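Regulator of Ty1 transposition protein 107 (Saccharomyces cerevisiae, PDB 3T7K) binds histone H2A phosphorylated in response to DNA damage through its C-terminal tandem BRCT repeats, linking it to DNA damage repair. Local coordinates at residues C[142-147]-C[197-202]; C[148-153]-C[201-206]. All blocks are in the same frame, centred on the assembly; numbering follows the deposited sequence.

Contact 1. Residues C[142-147]-C[197-202]; sequences RCINLV and KYVLIV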
loop_
_atom_site.group_PDB
_atom_site.type_symbol
_atom_site.label_atom_id
_atom_site.label_comp_id
_atom_site.label_asym_id
_atom_site.label_seq_id
_atom_site.Cartn_x
_atom_site.Cartn_y
_atom_site.Cartn_z
ATOM N N ARG C 142 10.636 -20.577 4.386
ATOM C CA ARG C 142 9.312 -20.339 3.817
ATOM C C ARG C 142 8.232 -21.228 4.435
ATOM O O ARG C 142 7.176 -20.738 4.834
ATOM C CB ARG C 142 9.351 -20.497 2.289
ATOM C CG ARG C 142 8.033 -20.153 1.593
ATOM C CD ARG C 142 8.207 -20.027 0.084
ATOM N NE ARG C 142 9.011 -18.863 -0.276
ATOM N NH1 ARG C 142 8.606 -19.060 -2.534
ATOM N NH2 ARG C 142 9.933 -17.356 -1.748
ATOM N N CYS C 143 8.498 -22.534 4.513
ATOM C CA CYS C 143 7.558 -23.471 5.113
ATOM C C CYS C 143 8.203 -24.160 6.302
ATOM O O CYS C 143 9.292 -24.717 6.199
ATOM C CB CYS C 143 7.113 -24.519 4.101
ATOM S SG CYS C 143 6.597 -23.845 2.509
ATOM N N ILE C 144 7.537 -24.116 7.438
ATOM C CA ILE C 144 8.099 -24.713 8.633
ATOM C C ILE C 144 7.120 -25.665 9.283
ATOM O O ILE C 144 5.930 -25.673 8.974
ATOM C CB ILE C 144 8.450 -23.654 9.681
ATOM C CG1 ILE C 144 7.177 -22.925 10.107
ATOM C CG2 ILE C 144 9.484 -22.692 9.143
ATOM C CD1 ILE C 144 7.299 -22.212 11.427
ATOM N N ASN C 145 7.645 -26.446 10.216
ATOM C CA ASN C 145 6.854 -27.325 11.030
ATOM C C ASN C 145 6.976 -26.844 12.446
ATOM O O ASN C 145 8.074 -26.544 12.907
ATOM C CB ASN C 145 7.397 -28.765 10.937
ATOM C CG ASN C 145 7.450 -29.264 9.522
ATOM O OD1 ASN C 145 6.530 -29.939 9.055
ATOM N ND2 ASN C 145 8.508 -28.915 8.815
ATOM N N LEU C 146 5.852 -26.808 13.145
ATOM C CA LEU C 146 5.793 -26.278 14.489
ATOM C C LEU C 146 5.123 -27.329 15.351
ATOM O O LEU C 146 4.079 -27.853 14.976
ATOM C CB LEU C 146 4.957 -24.987 14.469
ATOM C CG LEU C 146 4.803 -24.148 15.735
ATOM C CD1 LEU C 146 6.137 -23.598 16.169
ATOM C CD2 LEU C 146 3.822 -23.006 15.484
ATOM N N VAL C 147 5.724 -27.647 16.493
ATOM C CA VAL C 147 5.127 -28.599 17.402
ATOM C C VAL C 147 3.899 -27.988 18.046
ATOM O O VAL C 147 3.871 -26.789 18.365
ATOM C CB VAL C 147 6.110 -29.068 18.493
ATOM C CG1 VAL C 147 7.224 -29.880 17.879
ATOM C CG2 VAL C 147 6.660 -27.879 19.274
ATOM N N LYS C 197 16.198 -27.975 3.821
ATOM C CA LYS C 197 15.056 -28.718 3.321
ATOM C C LYS C 197 13.976 -28.865 4.405
ATOM O O LYS C 197 12.775 -28.859 4.113
ATOM C CB LYS C 197 15.507 -30.082 2.790
ATOM C CG LYS C 197 14.397 -30.989 2.308
ATOM C CD LYS C 197 13.818 -30.485 0.997
ATOM C CE LYS C 197 12.926 -31.548 0.370
ATOM N NZ LYS C 197 13.515 -32.908 0.573
ATOM N N TYR C 198 14.392 -29.015 5.655
ATOM C CA TYR C 198 13.430 -29.174 6.738
ATOM C C TYR C 198 13.706 -28.224 7.879
ATOM O O TYR C 198 14.816 -28.197 8.421
ATOM C CB TYR C 198 13.461 -30.592 7.299
ATOM C CG TYR C 198 13.115 -31.645 6.292
ATOM C CD1 TYR C 198 11.790 -31.936 5.994
ATOM C CD2 TYR C 198 14.111 -32.349 5.635
ATOM C CE1 TYR C 198 11.469 -32.919 5.059
ATOM C CE2 TYR C 198 13.806 -33.324 4.706
ATOM C CZ TYR C 198 12.486 -33.607 4.424
ATOM O OH TYR C 198 12.195 -34.578 3.502
ATOM N N VAL C 199 12.675 -27.490 8.269
ATOM C CA VAL C 199 12.786 -26.521 9.339
ATOM C C VAL C 199 11.715 -26.838 10.343
ATOM O O VAL C 199 10.539 -26.946 9.996
ATOM C CB VAL C 199 12.579 -25.057 8.838
ATOM C CG1 VAL C 199 12.898 -24.092 9.950
ATOM C CG2 VAL C 199 13.474 -24.780 7.658
ATOM N N LEU C 200 12.115 -26.989 11.596
ATOM C CA LEU C 200 11.176 -27.347 12.642
ATOM C C LEU C 200 11.415 -26.478 13.856
ATOM O O LEU C 200 12.561 -26.179 14.197
ATOM C CB LEU C 200 11.326 -28.825 13.030
ATOM C CG LEU C 200 11.210 -29.883 11.919
ATOM C CD1 LEU C 200 12.560 -30.135 11.225
ATOM C CD2 LEU C 200 10.694 -31.188 12.486
ATOM N N ILE C 201 10.329 -26.083 14.511
ATOM C CA ILE C 201 10.422 -25.293 15.716
ATOM C C ILE C 201 9.925 -26.221 16.783
ATOM O O ILE C 201 8.848 -26.791 16.652
ATOM C CB ILE C 201 9.505 -24.065 15.666
ATOM C CG1 ILE C 201 9.945 -23.130 14.541
ATOM C CG2 ILE C 201 9.537 -23.336 16.996
ATOM C CD1 ILE C 201 9.023 -21.911 14.346
ATOM N N VAL C 202 10.719 -26.406 17.825
ATOM C CA VAL C 202 10.402 -27.419 18.808
ATOM C C VAL C 202 10.526 -26.880 20.213
ATOM O O VAL C 202 11.052 -25.790 20.424
ATOM C CB VAL C 202 11.303 -28.679 18.642
ATOM C CG1 VAL C 202 11.064 -29.321 17.282
ATOM C CG2 VAL C 202 12.763 -28.327 18.830
HETATM O O HOH W 1 10.184 -27.364 6.383
#
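The carbonyl oxygen of V199 takes two hydrogen bonds from N145. The backbone N of N145 reaches V199 O at 2.9 Å, tilted slightly from the carbonyl plane, while N145 ND2 comes to V199 O at 3.1 Å from above that plane, 37° out of it. The second bond is nearly straight at its hydrogen (170°), and V199 O lies almost in the amide plane of N145. With CG beside the backbone N (chi1 -56°), the amide folds back over its own N-H to meet the same acceptor. I183 O also accepts from ND2, and N170 ND2 donates to OD1, fixing the rotation of the buried amide. With an alanine here, V199 O would probably lose one of its two donors, and I183 O and N170 ND2 the amide that pairs with them. The ladder continues as I201 N donates to N145 O and V147 N to I201 O. These bonds, with bridges N145-L200 and L146-I201, define the parallel pairing of strands 143-147 and 198-201, inner neighbours in the parallel 2-1-3-4 part of the BRCT sheet. Near the start of strand 143-147 a water bridges the strands, donating to C143 O and accepting from V199 N. On the face carrying I144, L146 and I201, packing is tight: I144 CD1 meets I201 CD1 at 3.4 Å, and L146 CD1 lies 3.4 Å from I201 CB. Helix 154-163 covers this face, its L161 touching both I144 and I201. Further along, V147 CG1 meets V202 CG1 at 3.9 Å.

Contact 2. Residues C[148-153]-C[201-206]; sequences NDIPGG and IVTKAS
I201 CG2 packs against I150 CD1 at 3.9 Å, where strand 198-201 of the BRCT fold meets the 148-153 loop between strand 143-147 and helix 154-163. This is the apolar end of the contact, and I157 of that helix also touches I150. V202 points away from the loop, and its side chain touches V208 and F211 of helix 205-218. T203 then points back and supplies the polar link: OG1 donates to D149 OD2 at 3.2 Å, meeting that oxygen from above the carboxylate plane, 48° out of it. The carboxylate is brought there by chi1 of 71°, which sets D149 CG between its backbone N and carbonyl carbon; Q207 NE2 adds a weak hydrogen bond to OD2. The same T203 hydroxyl also touches two carbons of the loop, I150 CD1 at 3.8 Å and P151 CD at 3.7 Å. K204, at the N-cap position of helix 205-218, is exposed, and its NZ stays 5.9 Å from D149 OD1, too far for a salt bridge. Across from it, P151 is the second residue of a type II beta turn from I150 to G153, closed by G153 N to I150 O at 2.9 Å.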
loop_
_atom_site.group_PDB
_atom_site.type_symbol
_atom_site.label_atom_id
_atom_site.label_comp_id
_atom_site.label_asym_id
_atom_site.label_seq_id
_atom_site.Cartn_x
_atom_site.Cartn_y
_atom_site.Cartn_z
ATOM N N ASN C 148 2.881 -28.824 18.218
ATOM C CA ASN C 148 1.583 -28.388 18.715
ATOM C C ASN C 148 1.636 -27.865 20.137
ATOM O O ASN C 148 0.763 -27.108 20.546
ATOM C CB ASN C 148 0.563 -29.531 18.632
ATOM C CG ASN C 148 -0.870 -29.032 18.616
ATOM O OD1 ASN C 148 -1.119 -27.837 18.753
ATOM N ND2 ASN C 148 -1.821 -29.946 18.447
ATOM N N ASP C 149 2.654 -28.264 20.889
ATOM C CA ASP C 149 2.757 -27.867 22.291
ATOM C C ASP C 149 3.645 -26.646 22.509
ATOM O O ASP C 149 4.223 -26.472 23.585
ATOM C CB ASP C 149 3.254 -29.033 23.158
ATOM C CG ASP C 149 4.718 -29.355 22.929
ATOM O OD1 ASP C 149 5.228 -30.295 23.583
ATOM O OD2 ASP C 149 5.363 -28.682 22.093
ATOM N N ILE C 150 3.770 -25.811 21.483
ATOM C CA ILE C 150 4.572 -24.604 21.603
ATOM C C ILE C 150 3.857 -23.609 22.516
ATOM O O ILE C 150 2.672 -23.338 22.338
ATOM C CB ILE C 150 4.868 -23.970 20.216
ATOM C CG1 ILE C 150 6.028 -22.974 20.313
ATOM C CG2 ILE C 150 3.613 -23.330 19.619
ATOM C CD1 ILE C 150 7.424 -23.607 20.301
ATOM N N PRO C 151 4.568 -23.103 23.532
ATOM C CA PRO C 151 4.086 -22.052 24.437
ATOM C C PRO C 151 3.621 -20.793 23.701
ATOM O O PRO C 151 4.381 -20.204 22.928
ATOM C CB PRO C 151 5.312 -21.747 25.311
ATOM C CG PRO C 151 6.461 -22.530 24.706
ATOM C CD PRO C 151 5.840 -23.675 23.995
ATOM N N GLY C 152 2.384 -20.386 23.966
ATOM C CA GLY C 152 1.741 -19.299 23.248
ATOM C C GLY C 152 0.653 -19.883 22.364
ATOM O O GLY C 152 -0.347 -19.224 22.042
ATOM N N GLY C 153 0.846 -21.144 21.979
ATOM C CA GLY C 153 -0.110 -21.822 21.123
ATOM C C GLY C 153 0.119 -21.519 19.654
ATOM O O GLY C 153 0.517 -20.415 19.292
ATOM N N ILE C 201 10.329 -26.083 14.511
ATOM C CA ILE C 201 10.422 -25.293 15.716
ATOM C C ILE C 201 9.925 -26.221 16.783
ATOM O O ILE C 201 8.848 -26.791 16.652
ATOM C CB ILE C 201 9.505 -24.065 15.666
ATOM C CG1 ILE C 201 9.945 -23.130 14.541
ATOM C CG2 ILE C 201 9.537 -23.336 16.996
ATOM C CD1 ILE C 201 9.023 -21.911 14.346
ATOM N N VAL C 202 10.719 -26.406 17.825
ATOM C CA VAL C 202 10.402 -27.419 18.808
ATOM C C VAL C 202 10.526 -26.880 20.213
ATOM O O VAL C 202 11.052 -25.790 20.424
ATOM C CB VAL C 202 11.303 -28.679 18.642
ATOM C CG1 VAL C 202 11.064 -29.321 17.282
ATOM C CG2 VAL C 202 12.763 -28.327 18.830
ATOM N N THR C 203 10.022 -27.666 21.159
ATOM C CA THR C 203 10.056 -27.356 22.580
ATOM C C THR C 203 11.036 -28.260 23.343
ATOM O O THR C 203 11.821 -27.781 24.160
ATOM C CB THR C 203 8.654 -27.539 23.204
ATOM O OG1 THR C 203 7.752 -26.561 22.665
ATOM C CG2 THR C 203 8.718 -27.401 24.717
ATOM N N LYS C 204 10.997 -29.563 23.065
ATOM C CA LYS C 204 11.718 -30.539 23.887
ATOM C C LYS C 204 12.855 -31.257 23.160
ATOM O O LYS C 204 12.792 -31.476 21.950
ATOM C CB LYS C 204 10.752 -31.602 24.420
ATOM C CG LYS C 204 9.591 -31.076 25.236
ATOM C CD LYS C 204 8.575 -32.193 25.494
ATOM C CE LYS C 204 9.262 -33.440 26.028
ATOM N NZ LYS C 204 8.337 -34.602 26.175
ATOM N N ALA C 205 13.877 -31.652 23.915
ATOM C CA ALA C 205 14.943 -32.485 23.383
ATOM C C ALA C 205 14.340 -33.811 22.936
ATOM O O ALA C 205 14.852 -34.472 22.029
ATOM C CB ALA C 205 16.011 -32.714 24.433
ATOM N N SER C 206 13.242 -34.191 23.574
ATOM C CA SER C 206 12.542 -35.420 23.224
ATOM C C SER C 206 12.036 -35.340 21.793
ATOM O O SER C 206 11.768 -36.363 21.153
ATOM C CB SER C 206 11.358 -35.642 24.167
ATOM O OG SER C 206 10.133 -35.245 23.568
#

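In the fold
Contact 1 is wholly buried, all nine touching residues of 142-147 with 197-202 included, while contact 2 is partly buried and reaches the surface: I150, I201 and V202 are buried, D149, P151 and K204 exposed. The buried areas, 430 and 203 Å², follow the same order. Both involve successive parts of the same two chain passages: residues 148-153 follow strand 143-147, and residues 201-206 run from the end of strand 198-201 into helix 205-218. I201 and V202 belong to both contacts, whose centres are about 11 Å apart. Backbone pairing dominates in the sheet; past the strand ends, one side-chain bond and apolar touches replace it. V147 CG2 against T203 OG1, 3.8 Å apart, joins the two regions.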